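Local coordinates for ferripyochelin binding protein (Pyrococcus horikoshii, PDB 1V3W) that is probably a zinc-dependent gamma-class carbonic anhydrase, interconverting carbon dioxide and bicarbonate, and also binds calcium, at residues V24-W38 and L43-N57. Residues are numbered along the deposited sequence; the frame is centred on the assembly and turned at random.
Sequences VVIGDVVLEEKTSVW and LRGDIEQIYVGKYSN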
loop_
_atom_site.group_PDB
_atom_site.type_symbol
_atom_site.label_atom_id
_atom_site.label_comp_id
_atom_site.label_asym_id
_atom_site.label_seq_id
_atom_site.Cartn_x
_atom_site.Cartn_y
_atom_site.Cartn_z
ATOM N N VAL A 24 -1.171 -12.857 2.647
ATOM C CA VAL A 24 -1.203 -13.286 4.040
ATOM C C VAL A 24 -2.652 -13.354 4.496
ATOM O O VAL A 24 -3.360 -12.343 4.508
ATOM C CB VAL A 24 -0.423 -12.312 4.953
ATOM C CG1 VAL A 24 -0.525 -12.758 6.403
ATOM C CG2 VAL A 24 1.036 -12.271 4.535
ATOM N N VAL A 25 -3.090 -14.555 4.859
ATOM C CA VAL A 25 -4.453 -14.781 5.320
ATOM C C VAL A 25 -4.355 -15.351 6.728
ATOM O O VAL A 25 -3.772 -16.416 6.936
ATOM C CB VAL A 25 -5.194 -15.764 4.389
ATOM C CG1 VAL A 25 -6.611 -15.992 4.885
ATOM C CG2 VAL A 25 -5.212 -15.207 2.966
ATOM N N ILE A 26 -4.931 -14.636 7.689
ATOM C CA ILE A 26 -4.863 -15.033 9.091
ATOM C C ILE A 26 -6.207 -15.153 9.800
ATOM O O ILE A 26 -7.051 -14.266 9.715
ATOM C CB ILE A 26 -4.037 -14.007 9.901
ATOM C CG1 ILE A 26 -2.647 -13.844 9.288
ATOM C CG2 ILE A 26 -3.930 -14.445 11.356
ATOM C CD1 ILE A 26 -1.957 -12.565 9.714
ATOM N N GLY A 27 -6.386 -16.262 10.509
ATOM C CA GLY A 27 -7.585 -16.462 11.301
ATOM C C GLY A 27 -8.958 -16.635 10.690
ATOM O O GLY A 27 -9.167 -17.447 9.788
ATOM N N ASP A 28 -9.896 -15.855 11.216
ATOM C CA ASP A 28 -11.294 -15.904 10.810
ATOM C C ASP A 28 -11.538 -15.226 9.473
ATOM O O ASP A 28 -12.030 -14.098 9.411
ATOM C CB ASP A 28 -12.158 -15.258 11.897
ATOM C CG ASP A 28 -13.633 -15.593 11.756
ATOM O OD1 ASP A 28 -14.421 -15.121 12.600
ATOM O OD2 ASP A 28 -14.001 -16.325 10.812
ATOM N N VAL A 29 -11.196 -15.939 8.407
ATOM C CA VAL A 29 -11.365 -15.445 7.053
ATOM C C VAL A 29 -12.065 -16.510 6.227
ATOM O O VAL A 29 -11.716 -17.690 6.297
ATOM C CB VAL A 29 -10.002 -15.129 6.396
ATOM C CG1 VAL A 29 -10.206 -14.665 4.959
ATOM C CG2 VAL A 29 -9.276 -14.066 7.200
ATOM N N VAL A 30 -13.068 -16.093 5.462
ATOM C CA VAL A 30 -13.801 -17.009 4.602
ATOM C C VAL A 30 -13.638 -16.539 3.162
ATOM O O VAL A 30 -13.930 -15.386 2.845
ATOM C CB VAL A 30 -15.309 -17.034 4.941
ATOM C CG1 VAL A 30 -16.031 -17.987 4.000
ATOM C CG2 VAL A 30 -15.519 -17.453 6.391
ATOM N N LEU A 31 -13.148 -17.421 2.296
ATOM C CA LEU A 31 -12.973 -17.091 0.884
ATOM C C LEU A 31 -13.826 -18.086 0.100
ATOM O O LEU A 31 -13.511 -19.276 0.054
ATOM C CB LEU A 31 -11.489 -17.228 0.491
ATOM C CG LEU A 31 -10.481 -16.351 1.252
ATOM C CD1 LEU A 31 -9.063 -16.631 0.766
ATOM C CD2 LEU A 31 -10.831 -14.886 1.058
ATOM N N GLU A 32 -14.878 -17.599 -0.564
ATOM C CA GLU A 32 -15.737 -18.497 -1.328
ATOM C C GLU A 32 -15.167 -18.917 -2.659
ATOM O O GLU A 32 -14.026 -18.606 -3.029
ATOM C CB GLU A 32 -17.122 -17.873 -1.585
ATOM C CG GLU A 32 -18.265 -18.431 -0.712
ATOM C CD GLU A 32 -18.912 -19.720 -1.240
ATOM O OE1 GLU A 32 -18.281 -20.452 -2.031
ATOM O OE2 GLU A 32 -20.063 -20.006 -0.840
ATOM N N GLU A 33 -15.996 -19.667 -3.369
ATOM C CA GLU A 33 -15.656 -20.127 -4.704
ATOM C C GLU A 33 -15.240 -19.053 -5.703
ATOM O O GLU A 33 -15.846 -17.986 -5.774
ATOM C CB GLU A 33 -16.849 -20.932 -5.232
ATOM C CG GLU A 33 -16.807 -21.356 -6.682
ATOM C CD GLU A 33 -17.972 -22.268 -7.023
ATOM O OE1 GLU A 33 -18.995 -22.222 -6.303
ATOM O OE2 GLU A 33 -17.869 -23.025 -8.009
ATOM N N LYS A 34 -14.183 -19.359 -6.454
ATOM C CA LYS A 34 -13.646 -18.486 -7.490
ATOM C C LYS A 34 -13.159 -17.118 -7.030
ATOM O O LYS A 34 -13.124 -16.166 -7.812
ATOM C CB LYS A 34 -14.668 -18.344 -8.624
ATOM C CG LYS A 34 -14.912 -19.659 -9.358
ATOM C CD LYS A 34 -16.009 -19.540 -10.402
ATOM C CE LYS A 34 -16.177 -20.846 -11.169
ATOM N NZ LYS A 34 -16.537 -21.978 -10.273
ATOM N N THR A 35 -12.796 -17.021 -5.756
ATOM C CA THR A 35 -12.258 -15.772 -5.239
ATOM C C THR A 35 -10.764 -15.831 -5.490
ATOM O O THR A 35 -10.219 -16.887 -5.813
ATOM C CB THR A 35 -12.488 -15.608 -3.718
ATOM O OG1 THR A 35 -11.970 -16.751 -3.025
ATOM C CG2 THR A 35 -13.964 -15.441 -3.418
ATOM N N SER A 36 -10.098 -14.695 -5.351
ATOM C CA SER A 36 -8.661 -14.657 -5.552
ATOM C C SER A 36 -8.037 -13.588 -4.669
ATOM O O SER A 36 -8.591 -12.500 -4.500
ATOM C CB SER A 36 -8.324 -14.411 -7.032
ATOM O OG SER A 36 -8.967 -13.261 -7.552
ATOM N N VAL A 37 -6.895 -13.928 -4.085
ATOM C CA VAL A 37 -6.155 -13.028 -3.212
ATOM C C VAL A 37 -4.766 -12.951 -3.832
ATOM O O VAL A 37 -4.070 -13.961 -3.967
ATOM C CB VAL A 37 -6.095 -13.577 -1.773
ATOM C CG1 VAL A 37 -5.290 -12.640 -0.888
ATOM C CG2 VAL A 37 -7.509 -13.720 -1.218
ATOM N N TRP A 38 -4.374 -11.739 -4.200
ATOM C CA TRP A 38 -3.123 -11.514 -4.899
ATOM C C TRP A 38 -1.893 -11.179 -4.062
ATOM O O TRP A 38 -1.995 -10.937 -2.863
ATOM C CB TRP A 38 -3.405 -10.484 -5.998
ATOM C CG TRP A 38 -4.487 -11.015 -6.906
ATOM C CD1 TRP A 38 -5.842 -10.899 -6.737
ATOM C CD2 TRP A 38 -4.297 -11.904 -8.017
ATOM N NE1 TRP A 38 -6.503 -11.666 -7.673
ATOM C CE2 TRP A 38 -5.584 -12.279 -8.470
ATOM C CE3 TRP A 38 -3.170 -12.400 -8.676
ATOM C CZ2 TRP A 38 -5.760 -13.163 -9.547
ATOM C CZ3 TRP A 38 -3.351 -13.274 -9.742
ATOM C CH2 TRP A 38 -4.640 -13.639 -10.173
ATOM N N LEU A 43 -5.229 -10.252 4.636
ATOM C CA LEU A 43 -6.575 -10.395 5.181
ATOM C C LEU A 43 -6.345 -10.873 6.612
ATOM O O LEU A 43 -6.099 -12.055 6.856
ATOM C CB LEU A 43 -7.399 -11.421 4.389
ATOM C CG LEU A 43 -7.861 -10.984 2.993
ATOM C CD1 LEU A 43 -6.666 -10.893 2.059
ATOM C CD2 LEU A 43 -8.874 -11.976 2.452
ATOM N N ARG A 44 -6.400 -9.938 7.555
ATOM C CA ARG A 44 -6.153 -10.261 8.955
ATOM C C ARG A 44 -7.440 -10.434 9.755
ATOM O O ARG A 44 -8.048 -9.466 10.199
ATOM C CB ARG A 44 -5.256 -9.179 9.574
ATOM C CG ARG A 44 -4.814 -9.454 11.009
ATOM C CD ARG A 44 -3.406 -8.899 11.287
ATOM N NE ARG A 44 -3.294 -7.457 11.069
ATOM C CZ ARG A 44 -3.572 -6.529 11.982
ATOM N NH1 ARG A 44 -3.986 -6.881 13.193
ATOM N NH2 ARG A 44 -3.428 -5.244 11.686
ATOM N N GLY A 45 -7.850 -11.688 9.926
ATOM C CA GLY A 45 -9.064 -11.983 10.671
ATOM C C GLY A 45 -8.777 -12.302 12.126
ATOM O O GLY A 45 -9.117 -13.386 12.605
ATOM N N ASP A 46 -8.159 -11.358 12.832
ATOM C CA ASP A 46 -7.815 -11.566 14.238
ATOM C C ASP A 46 -8.753 -10.913 15.251
ATOM O O ASP A 46 -8.563 -11.064 16.460
ATOM C CB ASP A 46 -6.363 -11.139 14.503
ATOM C CG ASP A 46 -6.080 -9.698 14.105
ATOM O OD1 ASP A 46 -7.014 -8.983 13.684
ATOM O OD2 ASP A 46 -4.904 -9.284 14.216
ATOM N N ILE A 47 -9.751 -10.183 14.764
ATOM C CA ILE A 47 -10.744 -9.567 15.638
ATOM C C ILE A 47 -12.086 -10.111 15.150
ATOM O O ILE A 47 -12.547 -11.141 15.643
ATOM C CB ILE A 47 -10.704 -8.019 15.564
ATOM C CG1 ILE A 47 -9.314 -7.515 15.981
ATOM C CG2 ILE A 47 -11.762 -7.424 16.491
ATOM C CD1 ILE A 47 -9.160 -6.003 15.947
ATOM N N GLU A 48 -12.703 -9.444 14.179
ATOM C CA GLU A 48 -13.968 -9.924 13.624
ATOM C C GLU A 48 -13.669 -10.693 12.337
ATOM O O GLU A 48 -12.558 -10.644 11.811
ATOM C CB GLU A 48 -14.912 -8.761 13.301
ATOM C CG GLU A 48 -15.350 -7.910 14.491
ATOM C CD GLU A 48 -16.116 -8.695 15.538
ATOM O OE1 GLU A 48 -16.682 -9.757 15.201
ATOM O OE2 GLU A 48 -16.166 -8.237 16.699
ATOM N N GLN A 49 -14.669 -11.396 11.824
ATOM C CA GLN A 49 -14.501 -12.171 10.605
ATOM C C GLN A 49 -14.392 -11.311 9.350
ATOM O O GLN A 49 -14.935 -10.204 9.280
ATOM C CB GLN A 49 -15.683 -13.131 10.430
ATOM C CG GLN A 49 -15.593 -14.021 9.191
ATOM C CD GLN A 49 -16.791 -14.948 9.040
ATOM O OE1 GLN A 49 -17.827 -14.568 8.487
ATOM N NE2 GLN A 49 -16.654 -16.169 9.541
ATOM N N ILE A 50 -13.661 -11.829 8.369
ATOM C CA ILE A 50 -13.537 -11.180 7.069
ATOM C C ILE A 50 -14.121 -12.211 6.118
ATOM O O ILE A 50 -13.589 -13.315 5.990
ATOM C CB ILE A 50 -12.075 -10.912 6.674
ATOM C CG1 ILE A 50 -11.471 -9.876 7.621
ATOM C CG2 ILE A 50 -12.013 -10.414 5.227
ATOM C CD1 ILE A 50 -9.969 -9.740 7.495
ATOM N N TYR A 51 -15.234 -11.858 5.481
ATOM C CA TYR A 51 -15.908 -12.753 4.551
ATOM C C TYR A 51 -15.811 -12.205 3.134
ATOM O O TYR A 51 -16.122 -11.038 2.900
ATOM C CB TYR A 51 -17.384 -12.884 4.937
ATOM C CG TYR A 51 -18.173 -13.791 4.025
ATOM C CD1 TYR A 51 -18.315 -15.148 4.311
ATOM C CD2 TYR A 51 -18.752 -13.299 2.858
ATOM C CE1 TYR A 51 -19.018 -15.993 3.451
ATOM C CE2 TYR A 51 -19.448 -14.132 1.993
ATOM C CZ TYR A 51 -19.577 -15.473 2.295
ATOM O OH TYR A 51 -20.263 -16.282 1.425
ATOM N N VAL A 52 -15.376 -13.045 2.200
ATOM C CA VAL A 52 -15.260 -12.646 0.802
ATOM C C VAL A 52 -16.140 -13.560 -0.049
ATOM O O VAL A 52 -15.866 -14.755 -0.183
ATOM C CB VAL A 52 -13.801 -12.731 0.319
ATOM C CG1 VAL A 52 -13.694 -12.227 -1.114
ATOM C CG2 VAL A 52 -12.908 -11.904 1.238
ATOM N N GLY A 53 -17.190 -12.977 -0.623
ATOM C CA GLY A 53 -18.136 -13.727 -1.435
ATOM C C GLY A 53 -17.634 -14.229 -2.773
ATOM O O GLY A 53 -16.559 -13.850 -3.230
ATOM N N LYS A 54 -18.439 -15.071 -3.414
ATOM C CA LYS A 54 -18.082 -15.664 -4.695
ATOM C C LYS A 54 -17.666 -14.687 -5.786
ATOM O O LYS A 54 -18.212 -13.589 -5.908
ATOM C CB LYS A 54 -19.240 -16.525 -5.226
ATOM C CG LYS A 54 -19.580 -17.732 -4.361
ATOM C CD LYS A 54 -20.390 -18.777 -5.132
ATOM C CE LYS A 54 -21.751 -18.255 -5.570
ATOM N NZ LYS A 54 -22.646 -17.975 -4.413
ATOM N N TYR A 55 -16.685 -15.117 -6.575
ATOM C CA TYR A 55 -16.178 -14.360 -7.720
ATOM C C TYR A 55 -15.503 -13.038 -7.389
ATOM O O TYR A 55 -15.319 -12.204 -8.279
ATOM C CB TYR A 55 -17.314 -14.066 -8.705
ATOM C CG TYR A 55 -18.286 -15.198 -8.938
ATOM C CD1 TYR A 55 -17.915 -16.334 -9.654
ATOM C CD2 TYR A 55 -19.592 -15.113 -8.469
ATOM C CE1 TYR A 55 -18.831 -17.358 -9.901
ATOM C CE2 TYR A 55 -20.514 -16.127 -8.708
ATOM C CZ TYR A 55 -20.128 -17.243 -9.425
ATOM O OH TYR A 55 -21.047 -18.235 -9.681
ATOM N N SER A 56 -15.136 -12.837 -6.130
ATOM C CA SER A 56 -14.507 -11.582 -5.739
ATOM C C SER A 56 -12.992 -11.677 -5.643
ATOM O O SER A 56 -12.439 -12.728 -5.315
ATOM C CB SER A 56 -15.098 -11.098 -4.413
ATOM O OG SER A 56 -16.470 -10.768 -4.585
ATOM N N ASN A 57 -12.324 -10.566 -5.941
ATOM C CA ASN A 57 -10.867 -10.519 -5.905
ATOM C C ASN A 57 -10.334 -9.441 -4.970
ATOM O O ASN A 57 -10.908 -8.360 -4.854
ATOM C CB ASN A 57 -10.306 -10.292 -7.313
ATOM C CG ASN A 57 -10.868 -9.046 -7.979
ATOM O OD1 ASN A 57 -11.901 -9.097 -8.661
ATOM N ND2 ASN A 57 -10.199 -7.924 -7.784
#
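Gly45 N donates to Ile26 O at 2.7 Å, a short but bent bond (N-H...O 141°) whose donor is tilted from the carbonyl plane. Just beyond it, Gln49 NE2 donates to Asp28 OD2 at 2.9 Å on the syn side. The acceptor lies in the plane of the Gln49 amide, and the two flat groups stand 78° apart. The other oxygen, Asp28 OD1, forms a salt bridge with Lys9, so both oxygens are engaged. Two backbone bonds hold the same corner, Asp28 N giving to Gly45 O and Asp28 O taking Ile50 N. Parallel pairing runs on either side of it, 24-26 against 43-45 and 29-31 against 49-52. Next to the Asp28 corner, Arg44 NH1 forms a salt bridge with Asp46 OD2, which also hydrogen-bonds His166 NE2 of a neighbouring subunit, while Asp46 OD1 hydrogen-bonds the zinc ligand His65. Inside the coil, Leu43 reaches across from the 43-45 strand to the other two faces: its CD2 meets Leu31 CD2 at 3.8 Å, and its CD1 meets Val37 CG1. Leu31 CD2 also packs on Val52 CG2 at 3.6 Å. Outside, with CG of Tyr51 anti to the backbone N (chi1 180°), the ring lies obliquely against Val30 CB and CG1. Two type II turns, Glu32-Thr35 and Gly53-Ser56, stack at the next corner, joined by Tyr55 N to Glu33 O at 3.1 Å. Successive three-faced coils stacked in this way make the left-handed parallel beta-helix of the hexapeptide-repeat, gamma-class carbonic anhydrase family.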